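Local coordinates for dihydrodipicolinate synthase (PDB 3DZ1), which probably catalyses the formation of 4-hydroxy-tetrahydrodipicolinate, a step of lysine biosynthesis, at residues P143-V148 and H256-G261; P174-I179 and G202-F207; T47-G50 and E54-K57. All coordinates share one frame; numbering follows the deposited sequence.

Contact 1: residues P143-V148 and H256-G261; sequences PLTLSV and HQQGVG
Thr145 and Gln258 make the closest approach between the short helix 143-146 and the loop that joins helices 238-255 and 260-271. The methyl CG2 of Thr145 lies obliquely above the plane of the Gln258 amide, off its O/N end, 3.7 Å from both Gln258 OE1 and NE2. Gln258 reaches this place with a bent chain: CG lies beside the backbone N (chi1 -68°), and a second turn at chi2 (-62°) folds the amide over toward the helix. On the inner side, at longer range, Leu144 sends CD2 obliquely to the buried imidazole of His256, 4.5 Å from CE1, while the same methyl stands 4.3 Å from Gln258 NE2. A second subunit adds to this side, its Trp173 packing on Leu144, and the His256 side chain also touches Asn200. The outer side is that of Gln258, solvent-exposed although its touch on Thr145 is the closer. Helix 143-146 and its exit follow the fifth barrel strand, 137-141, and only 127 Å² is buried between the segments. With no hydrogen bond or salt bridge across it, the contact depends on van der Waals touch between methyls and flat polar groups, and would impose little directional constraint.

Contact 2: residues P174-I179 and G202-F207; sequences PGLEKI and GLFLDF
The backbones come nearest between Leu176 and Phe207, whose CA atoms are 7.4 Å apart, each in the first turn of a helix that starts just after an N-cap residue, Gly175 or Phe204. Leu176 carries the contact from its side. Its extended chain (chi2 -179°) lets CD1 touch both phenylalanines, in directions roughly at right angles, 4.1 Å from Phe204 CD2 and 3.9 Å from Phe207 CB. The second methyl, CD2, rests on the base of Phe207, 4.0 Å from its CB and 3.9 Å from its carbonyl C. Phe204 and Leu176 cross at about a right angle, and CD1 comes to the ring obliquely. The contact lies at the N-terminal ends of helices 176-188 and 205-211, which follow the sixth and seventh strands of the TIM barrel, so the leucine joins two successive helices of the outer layer around the parallel sheet. Phe207 turns its ring away from Leu176, with CG beside the backbone N (chi1 -73°), and the ring meets His242 of helix 238-255 and, edge-to-face, Tyr254 of a second subunit. The Phe204 ring makes a cation-pi contact with Arg253 of that subunit, whose guanidinium also forms a salt bridge to Asp206.

Contact 3: residues T47-G50 and E54-K57; sequences TVLG and EAPK
The chain leaves strand 45-48, turns at Leu49 and Gly50, both with positive phi, and comes back in the 3-10 turn 55-57, bringing the CA atoms of Leu49 and Ala55 within 5.0 Å. One hydrogen bond joins the segments: Ala55 N donates to Gly50 O at 2.9 Å, nearly straight at the hydrogen (162°), with the donor tilted 32° from the carbonyl plane. Glu54 N lies close to the same oxygen but at a poor angle for a bond. Around the acceptor, Pro56 CD stands 3.8 Å from Gly50 O, and Ala55 CB lies 3.2 Å from Gly50 O and almost as near Gly50 N. That methyl also meets Leu49, CB to CB at 4.1 Å, while the leucine side chain continues toward Val66 and Ala67 of helix 60-73. Within the returning turn, Lys57 NZ forms a hydrogen-bonded salt bridge to Glu54 OE1 (2.9 Å), from the anti side and well out of the carboxylate plane, while Glu54 OE2 forms a salt bridge with Lys266. Pro56 packs on Pro86 of a third subunit. The arrangement is the strand end and beta-alpha loop after the second strand of a TIM barrel, where such enzymes carry their active site, with Gly50 about 10 Å from the side chain of Met217, a predicted pyruvate-binding residue.

How the contacts relate
Contact 2 is the buried one, contacts 1 and 3 being only partly so. Contacts 1 and 2 face the same second subunit and touch each other, Leu203 CD2 lying 3.9 Å from His256 CD2, although they use different elements: a short helix against an interhelical loop in contact 1, two outer-layer helix starts in contact 2. Contact 3 touches neither of the others; its centre lies about 15 Å from that of contact 1 and about 24 Å from that of contact 2, and it borders a third subunit. Its chemistry differs accordingly: a backbone hydrogen bond holds a local turn, whereas contact 2 sets leucine methyls against one aromatic ring and the base of another phenylalanine, and contact 1 sets methyls against an amide and an imidazole.

Contact 1: residues P143-V148 and H256-G261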
ATOM      1  N   PRO A 143      -6.978   6.471   9.467  1.00 11.14           N
ATOM      2  CA  PRO A 143      -6.483   6.101   8.138  1.00 11.63           C
ATOM      3  C   PRO A 143      -5.014   6.439   7.888  1.00 10.61           C
ATOM      4  O   PRO A 143      -4.283   5.655   7.284  1.00 12.00           O
ATOM      5  CB  PRO A 143      -7.401   6.882   7.199  1.00 13.03           C
ATOM      6  CG  PRO A 143      -8.676   6.979   7.965  1.00 15.15           C
ATOM      7  CD  PRO A 143      -8.200   7.290   9.360  1.00 12.39           C
ATOM      8  N   LEU A 144      -4.592   7.613   8.343  1.00 10.86           N
ATOM      9  CA  LEU A 144      -3.217   8.052   8.137  1.00 12.05           C
ATOM     10  C   LEU A 144      -2.172   6.992   8.477  1.00 12.73           C
ATOM     11  O   LEU A 144      -1.204   6.813   7.743  1.00 13.12           O
ATOM     12  CB  LEU A 144      -2.930   9.312   8.960  1.00 12.82           C
ATOM     13  CG  LEU A 144      -1.515   9.858   8.756  1.00 14.09           C
ATOM     14  CD1 LEU A 144      -1.393  10.388   7.340  1.00 15.23           C
ATOM     15  CD2 LEU A 144      -1.214  10.955   9.765  1.00 17.49           C
ATOM     16  N   THR A 145      -2.362   6.288   9.586  1.00 12.13           N
ATOM     17  CA  THR A 145      -1.395   5.282  10.001  1.00 14.34           C
ATOM     18  C   THR A 145      -1.863   3.844   9.820  1.00 14.03           C
ATOM     19  O   THR A 145      -1.043   2.928   9.691  1.00 14.70           O
ATOM     20  CB  THR A 145      -1.015   5.468  11.485  1.00 14.97           C
ATOM     21  OG1 THR A 145      -2.161   5.208  12.303  1.00 13.74           O
ATOM     22  CG2 THR A 145      -0.534   6.892  11.739  1.00 16.74           C
ATOM     23  N   LEU A 146      -3.174   3.645   9.810  1.00 11.92           N
ATOM     24  CA  LEU A 146      -3.731   2.305   9.683  1.00 13.77           C
ATOM     25  C   LEU A 146      -4.200   1.917   8.280  1.00 13.70           C
ATOM     26  O   LEU A 146      -4.569   0.765   8.045  1.00 14.42           O
ATOM     27  CB  LEU A 146      -4.873   2.146  10.686  1.00 15.35           C
ATOM     28  CG  LEU A 146      -4.477   2.494  12.124  1.00 15.59           C
ATOM     29  CD1 LEU A 146      -5.680   2.346  13.037  1.00 18.63           C
ATOM     30  CD2 LEU A 146      -3.341   1.585  12.585  1.00 16.87           C
ATOM     31  N   SER A 147      -4.188   2.876   7.356  1.00 13.19           N
ATOM     32  CA  SER A 147      -4.587   2.641   5.969  1.00 13.93           C
ATOM     33  C   SER A 147      -6.083   2.446   5.760  1.00 14.13           C
ATOM     34  O   SER A 147      -6.648   2.964   4.802  1.00 14.32           O
ATOM     35  CB  SER A 147      -3.841   1.424   5.405  1.00 16.58           C
ATOM     36  OG  SER A 147      -2.437   1.586   5.535  1.00 18.54           O
ATOM     37  N   VAL A 148      -6.725   1.696   6.646  1.00 12.75           N
ATOM     38  CA  VAL A 148      -8.155   1.443   6.511  1.00 14.05           C
ATOM     39  C   VAL A 148      -8.982   2.727   6.511  1.00 14.20           C
ATOM     40  O   VAL A 148      -8.730   3.642   7.293  1.00 12.76           O
ATOM     41  CB  VAL A 148      -8.661   0.528   7.641  1.00 15.02           C
ATOM     42  CG1 VAL A 148     -10.162   0.301   7.498  1.00 16.07           C
ATOM     43  CG2 VAL A 148      -7.909  -0.795   7.611  1.00 14.96           C
ATOM     44  N   HIS A 256       3.320  16.384  15.758  1.00 16.35           N
ATOM     45  CA  HIS A 256       2.517  15.600  14.823  1.00 20.26           C
ATOM     46  C   HIS A 256       3.349  15.109  13.640  1.00 21.04           C
ATOM     47  O   HIS A 256       2.973  15.292  12.485  1.00 25.99           O
ATOM     48  CB  HIS A 256       1.346  16.451  14.317  1.00 21.62           C
ATOM     49  CG  HIS A 256       0.393  15.714  13.427  1.00 24.60           C
ATOM     50  ND1 HIS A 256      -0.338  14.626  13.856  1.00 28.28           N
ATOM     51  CD2 HIS A 256       0.039  15.918  12.136  1.00 26.97           C
ATOM     52  CE1 HIS A 256      -1.101  14.193  12.868  1.00 27.23           C
ATOM     53  NE2 HIS A 256      -0.892  14.959  11.813  1.00 25.63           N
ATOM     54  N   GLN A 257       4.495  14.510  13.929  1.00 22.25           N
ATOM     55  CA  GLN A 257       5.357  13.968  12.887  1.00 22.13           C
ATOM     56  C   GLN A 257       5.563  12.494  13.196  1.00 23.03           C
ATOM     57  O   GLN A 257       5.880  12.136  14.326  1.00 21.07           O
ATOM     58  CB  GLN A 257       6.713  14.681  12.874  1.00 21.59           C
ATOM     59  CG  GLN A 257       6.699  16.054  12.244  1.00 22.74           C
ATOM     60  CD  GLN A 257       8.072  16.701  12.260  1.00 24.34           C
ATOM     61  OE1 GLN A 257       8.567  17.109  13.312  1.00 23.71           O
ATOM     62  NE2 GLN A 257       8.699  16.783  11.093  1.00 20.50           N
ATOM     63  N   GLN A 258       5.380  11.639  12.198  1.00 25.62           N
ATOM     64  CA  GLN A 258       5.556  10.206  12.396  1.00 29.15           C
ATOM     65  C   GLN A 258       6.966   9.870  12.867  1.00 29.59           C
ATOM     66  O   GLN A 258       7.947  10.346  12.301  1.00 29.83           O
ATOM     67  CB  GLN A 258       5.248   9.459  11.097  1.00 33.41           C
ATOM     68  CG  GLN A 258       3.781   9.509  10.703  1.00 38.91           C
ATOM     69  CD  GLN A 258       2.883   8.855  11.738  1.00 42.34           C
ATOM     70  OE1 GLN A 258       3.021   7.667  12.035  1.00 44.79           O
ATOM     71  NE2 GLN A 258       1.958   9.630  12.294  1.00 43.95           N
ATOM     72  N   GLY A 259       7.061   9.052  13.912  1.00 29.65           N
ATOM     73  CA  GLY A 259       8.359   8.665  14.442  1.00 29.80           C
ATOM     74  C   GLY A 259       8.944   9.690  15.396  1.00 30.34           C
ATOM     75  O   GLY A 259       9.212   9.389  16.565  1.00 31.34           O
ATOM     76  N   VAL A 260       9.140  10.906  14.897  1.00 28.92           N
ATOM     77  CA  VAL A 260       9.694  11.992  15.697  1.00 27.26           C
ATOM     78  C   VAL A 260       8.726  12.394  16.808  1.00 24.62           C
ATOM     79  O   VAL A 260       9.142  12.852  17.873  1.00 21.32           O
ATOM     80  CB  VAL A 260       9.976  13.234  14.818  1.00 29.16           C
ATOM     81  CG1 VAL A 260      10.592  14.340  15.660  1.00 30.21           C
ATOM     82  CG2 VAL A 260      10.893  12.862  13.669  1.00 29.24           C
ATOM     83  N   GLY A 261       7.435  12.209  16.547  1.00 22.53           N
ATOM     84  CA  GLY A 261       6.402  12.563  17.503  1.00 20.91           C
ATOM     85  C   GLY A 261       6.592  12.039  18.913  1.00 20.03           C
ATOM     86  O   GLY A 261       6.455  12.790  19.879  1.00 18.49           O
TER

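Contact 2: residues P174-I179 and G202-F207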
ATOM      1  N   PRO A 174      -8.875  14.382   5.868  1.00 10.84           N
ATOM      2  CA  PRO A 174      -9.856  15.299   6.472  1.00 11.51           C
ATOM      3  C   PRO A 174     -11.015  14.561   7.140  1.00 10.31           C
ATOM      4  O   PRO A 174     -11.538  13.595   6.588  1.00 10.33           O
ATOM      5  CB  PRO A 174     -10.342  16.133   5.279  1.00 12.81           C
ATOM      6  CG  PRO A 174      -9.228  15.997   4.266  1.00 17.53           C
ATOM      7  CD  PRO A 174      -8.844  14.552   4.408  1.00 10.80           C
ATOM      8  N   GLY A 175     -11.432  15.030   8.310  1.00  8.11           N
ATOM      9  CA  GLY A 175     -12.525  14.369   9.000  1.00  8.27           C
ATOM     10  C   GLY A 175     -13.587  15.271   9.601  1.00  8.16           C
ATOM     11  O   GLY A 175     -14.472  14.793  10.304  1.00  9.10           O
ATOM     12  N   LEU A 176     -13.527  16.572   9.333  1.00  8.26           N
ATOM     13  CA  LEU A 176     -14.529  17.462   9.908  1.00  8.64           C
ATOM     14  C   LEU A 176     -15.952  17.112   9.463  1.00  8.16           C
ATOM     15  O   LEU A 176     -16.871  17.076  10.286  1.00  7.38           O
ATOM     16  CB  LEU A 176     -14.211  18.923   9.569  1.00  7.54           C
ATOM     17  CG  LEU A 176     -12.942  19.486  10.223  1.00  8.88           C
ATOM     18  CD1 LEU A 176     -12.755  20.946   9.829  1.00  7.38           C
ATOM     19  CD2 LEU A 176     -13.042  19.356  11.747  1.00  8.53           C
ATOM     20  N   GLU A 177     -16.139  16.838   8.172  1.00  7.83           N
ATOM     21  CA  GLU A 177     -17.473  16.512   7.676  1.00  8.62           C
ATOM     22  C   GLU A 177     -18.001  15.192   8.247  1.00  8.50           C
ATOM     23  O   GLU A 177     -19.207  15.016   8.398  1.00  8.02           O
ATOM     24  CB  GLU A 177     -17.483  16.452   6.145  1.00  9.22           C
ATOM     25  CG  GLU A 177     -17.126  17.764   5.442  1.00 11.64           C
ATOM     26  CD  GLU A 177     -17.989  18.951   5.867  1.00 11.75           C
ATOM     27  OE1 GLU A 177     -19.160  18.750   6.258  1.00 11.31           O
ATOM     28  OE2 GLU A 177     -17.495  20.098   5.791  1.00 10.84           O
ATOM     29  N   LYS A 178     -17.099  14.267   8.561  1.00  7.75           N
ATOM     30  CA  LYS A 178     -17.505  12.983   9.124  1.00  8.04           C
ATOM     31  C   LYS A 178     -18.211  13.191  10.463  1.00  8.21           C
ATOM     32  O   LYS A 178     -19.197  12.525  10.766  1.00  8.91           O
ATOM     33  CB  LYS A 178     -16.285  12.068   9.304  1.00  7.74           C
ATOM     34  CG  LYS A 178     -16.563  10.797  10.096  1.00  7.54           C
ATOM     35  CD  LYS A 178     -15.371   9.845  10.067  1.00  9.47           C
ATOM     36  CE  LYS A 178     -15.275   9.113   8.734  1.00  8.35           C
ATOM     37  NZ  LYS A 178     -14.071   8.234   8.658  1.00  7.75           N
ATOM     38  N   ILE A 179     -17.709  14.119  11.268  1.00  6.92           N
ATOM     39  CA  ILE A 179     -18.328  14.381  12.556  1.00  7.46           C
ATOM     40  C   ILE A 179     -19.745  14.887  12.324  1.00  8.32           C
ATOM     41  O   ILE A 179     -20.696  14.383  12.914  1.00  6.66           O
ATOM     42  CB  ILE A 179     -17.531  15.423  13.361  1.00  6.35           C
ATOM     43  CG1 ILE A 179     -16.122  14.888  13.633  1.00  7.23           C
ATOM     44  CG2 ILE A 179     -18.248  15.730  14.677  1.00  7.15           C
ATOM     45  CD1 ILE A 179     -15.242  15.845  14.410  1.00 10.03           C
ATOM     46  N   GLY A 202      -4.384  16.213  17.452  1.00  9.93           N
ATOM     47  CA  GLY A 202      -5.101  17.419  17.825  1.00 10.03           C
ATOM     48  C   GLY A 202      -4.986  18.502  16.768  1.00 10.18           C
ATOM     49  O   GLY A 202      -5.297  19.666  17.020  1.00  9.59           O
ATOM     50  N   LEU A 203      -4.550  18.115  15.573  1.00  9.66           N
ATOM     51  CA  LEU A 203      -4.356  19.055  14.479  1.00  9.47           C
ATOM     52  C   LEU A 203      -5.605  19.862  14.123  1.00  8.99           C
ATOM     53  O   LEU A 203      -5.496  21.006  13.689  1.00  9.38           O
ATOM     54  CB  LEU A 203      -3.839  18.306  13.245  1.00 11.47           C
ATOM     55  CG  LEU A 203      -3.133  19.110  12.149  1.00 13.92           C
ATOM     56  CD1 LEU A 203      -1.839  19.693  12.692  1.00 11.38           C
ATOM     57  CD2 LEU A 203      -2.840  18.194  10.965  1.00 13.11           C
ATOM     58  N   PHE A 204      -6.787  19.277  14.308  1.00  9.21           N
ATOM     59  CA  PHE A 204      -8.032  19.983  14.000  1.00  8.34           C
ATOM     60  C   PHE A 204      -8.992  20.102  15.184  1.00  6.90           C
ATOM     61  O   PHE A 204     -10.189  20.330  14.998  1.00  6.68           O
ATOM     62  CB  PHE A 204      -8.759  19.306  12.833  1.00  9.83           C
ATOM     63  CG  PHE A 204      -8.173  19.634  11.493  1.00 13.17           C
ATOM     64  CD1 PHE A 204      -6.999  19.022  11.061  1.00 11.96           C
ATOM     65  CD2 PHE A 204      -8.758  20.607  10.692  1.00 14.51           C
ATOM     66  CE1 PHE A 204      -6.413  19.378   9.853  1.00 15.22           C
ATOM     67  CE2 PHE A 204      -8.181  20.971   9.479  1.00 17.05           C
ATOM     68  CZ  PHE A 204      -7.003  20.354   9.060  1.00 16.47           C
ATOM     69  N   LEU A 205      -8.472  19.975  16.399  1.00  7.61           N
ATOM     70  CA  LEU A 205      -9.322  20.045  17.585  1.00  7.78           C
ATOM     71  C   LEU A 205     -10.195  21.294  17.668  1.00  8.31           C
ATOM     72  O   LEU A 205     -11.344  21.231  18.124  1.00  7.61           O
ATOM     73  CB  LEU A 205      -8.474  19.940  18.856  1.00  9.21           C
ATOM     74  CG  LEU A 205      -9.300  19.829  20.142  1.00  9.50           C
ATOM     75  CD1 LEU A 205     -10.202  18.600  20.073  1.00  7.77           C
ATOM     76  CD2 LEU A 205      -8.370  19.747  21.342  1.00 10.68           C
ATOM     77  N   ASP A 206      -9.659  22.429  17.229  1.00  8.74           N
ATOM     78  CA  ASP A 206     -10.412  23.670  17.294  1.00  7.93           C
ATOM     79  C   ASP A 206     -11.742  23.577  16.559  1.00  8.80           C
ATOM     80  O   ASP A 206     -12.788  23.931  17.109  1.00  8.65           O
ATOM     81  CB  ASP A 206      -9.563  24.842  16.769  1.00  8.57           C
ATOM     82  CG  ASP A 206      -9.087  24.651  15.338  1.00  9.21           C
ATOM     83  OD1 ASP A 206      -8.943  23.501  14.877  1.00  9.60           O
ATOM     84  OD2 ASP A 206      -8.829  25.674  14.671  1.00 11.23           O
ATOM     85  N   PHE A 207     -11.717  23.073  15.331  1.00  6.62           N
ATOM     86  CA  PHE A 207     -12.943  22.956  14.557  1.00  7.05           C
ATOM     87  C   PHE A 207     -13.714  21.677  14.861  1.00  7.83           C
ATOM     88  O   PHE A 207     -14.929  21.629  14.698  1.00  8.24           O
ATOM     89  CB  PHE A 207     -12.627  23.066  13.062  1.00  9.23           C
ATOM     90  CG  PHE A 207     -12.274  24.464  12.627  1.00 11.24           C
ATOM     91  CD1 PHE A 207     -13.221  25.484  12.690  1.00 10.66           C
ATOM     92  CD2 PHE A 207     -10.992  24.771  12.179  1.00 11.15           C
ATOM     93  CE1 PHE A 207     -12.896  26.788  12.319  1.00 10.56           C
ATOM     94  CE2 PHE A 207     -10.658  26.072  11.805  1.00 10.75           C
ATOM     95  CZ  PHE A 207     -11.613  27.082  11.875  1.00  9.44           C
TER

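Contact 3: residues T47-G50 and E54-K57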
ATOM      1  N   THR A  47      -5.774   6.817  28.164  1.00  6.52           N
ATOM      2  CA  THR A  47      -5.728   5.672  27.262  1.00  8.24           C
ATOM      3  C   THR A  47      -4.302   5.140  27.349  1.00  8.51           C
ATOM      4  O   THR A  47      -3.342   5.909  27.271  1.00  7.12           O
ATOM      5  CB  THR A  47      -6.082   6.093  25.824  1.00  8.09           C
ATOM      6  OG1 THR A  47      -7.427   6.592  25.807  1.00 10.23           O
ATOM      7  CG2 THR A  47      -5.986   4.899  24.869  1.00  8.54           C
ATOM      8  N   VAL A  48      -4.162   3.831  27.537  1.00  8.37           N
ATOM      9  CA  VAL A  48      -2.841   3.237  27.682  1.00  9.46           C
ATOM     10  C   VAL A  48      -2.521   2.136  26.678  1.00 10.18           C
ATOM     11  O   VAL A  48      -3.411   1.590  26.024  1.00 12.16           O
ATOM     12  CB  VAL A  48      -2.648   2.668  29.109  1.00  7.52           C
ATOM     13  CG1 VAL A  48      -2.814   3.774  30.130  1.00 10.35           C
ATOM     14  CG2 VAL A  48      -3.649   1.560  29.373  1.00  7.96           C
ATOM     15  N   LEU A  49      -1.232   1.818  26.581  1.00 11.37           N
ATOM     16  CA  LEU A  49      -0.728   0.799  25.670  1.00 12.88           C
ATOM     17  C   LEU A  49      -0.923   1.223  24.221  1.00 14.44           C
ATOM     18  O   LEU A  49      -0.874   2.411  23.910  1.00 14.45           O
ATOM     19  CB  LEU A  49      -1.400  -0.554  25.943  1.00 13.59           C
ATOM     20  CG  LEU A  49      -1.100  -1.115  27.343  1.00 14.96           C
ATOM     21  CD1 LEU A  49      -1.713  -2.495  27.498  1.00 14.08           C
ATOM     22  CD2 LEU A  49       0.407  -1.183  27.548  1.00 16.84           C
ATOM     23  N   GLY A  50      -1.144   0.263  23.331  1.00 15.35           N
ATOM     24  CA  GLY A  50      -1.303   0.609  21.932  1.00 17.53           C
ATOM     25  C   GLY A  50       0.008   1.135  21.363  1.00 19.57           C
ATOM     26  O   GLY A  50       1.041   1.117  22.037  1.00 20.46           O
ATOM     27  N   GLU A  54       3.914   2.344  22.915  1.00 13.85           N
ATOM     28  CA  GLU A  54       4.945   1.401  22.481  1.00 14.46           C
ATOM     29  C   GLU A  54       4.636  -0.036  22.898  1.00 14.79           C
ATOM     30  O   GLU A  54       5.545  -0.823  23.172  1.00 13.96           O
ATOM     31  CB  GLU A  54       6.311   1.825  23.037  1.00 15.07           C
ATOM     32  CG  GLU A  54       6.762   3.207  22.580  1.00 15.46           C
ATOM     33  CD  GLU A  54       8.070   3.645  23.223  1.00 17.74           C
ATOM     34  OE1 GLU A  54       9.141   3.126  22.832  1.00 14.47           O
ATOM     35  OE2 GLU A  54       8.025   4.507  24.127  1.00 12.97           O
ATOM     36  N   ALA A  55       3.352  -0.377  22.935  1.00 14.75           N
ATOM     37  CA  ALA A  55       2.937  -1.723  23.319  1.00 17.02           C
ATOM     38  C   ALA A  55       3.605  -2.806  22.462  1.00 18.07           C
ATOM     39  O   ALA A  55       3.942  -3.879  22.962  1.00 17.85           O
ATOM     40  CB  ALA A  55       1.424  -1.852  23.230  1.00 16.20           C
ATOM     41  N   PRO A  56       3.798  -2.544  21.158  1.00 19.82           N
ATOM     42  CA  PRO A  56       4.437  -3.569  20.327  1.00 21.00           C
ATOM     43  C   PRO A  56       5.855  -3.903  20.793  1.00 20.84           C
ATOM     44  O   PRO A  56       6.398  -4.948  20.430  1.00 22.22           O
ATOM     45  CB  PRO A  56       4.417  -2.943  18.937  1.00 20.18           C
ATOM     46  CG  PRO A  56       3.161  -2.127  18.965  1.00 20.75           C
ATOM     47  CD  PRO A  56       3.239  -1.466  20.321  1.00 19.83           C
ATOM     48  N   LYS A  57       6.440  -3.020  21.604  1.00 19.76           N
ATOM     49  CA  LYS A  57       7.802  -3.196  22.113  1.00 17.94           C
ATOM     50  C   LYS A  57       7.862  -3.860  23.489  1.00 17.98           C
ATOM     51  O   LYS A  57       8.945  -4.025  24.057  1.00 15.92           O
ATOM     52  CB  LYS A  57       8.513  -1.841  22.192  1.00 20.20           C
ATOM     53  CG  LYS A  57       8.497  -1.044  20.900  1.00 20.50           C
ATOM     54  CD  LYS A  57       9.213   0.287  21.082  1.00 23.38           C
ATOM     55  CE  LYS A  57       9.135   1.141  19.832  1.00 22.86           C
ATOM     56  NZ  LYS A  57       9.764   2.474  20.041  1.00 22.82           N
TER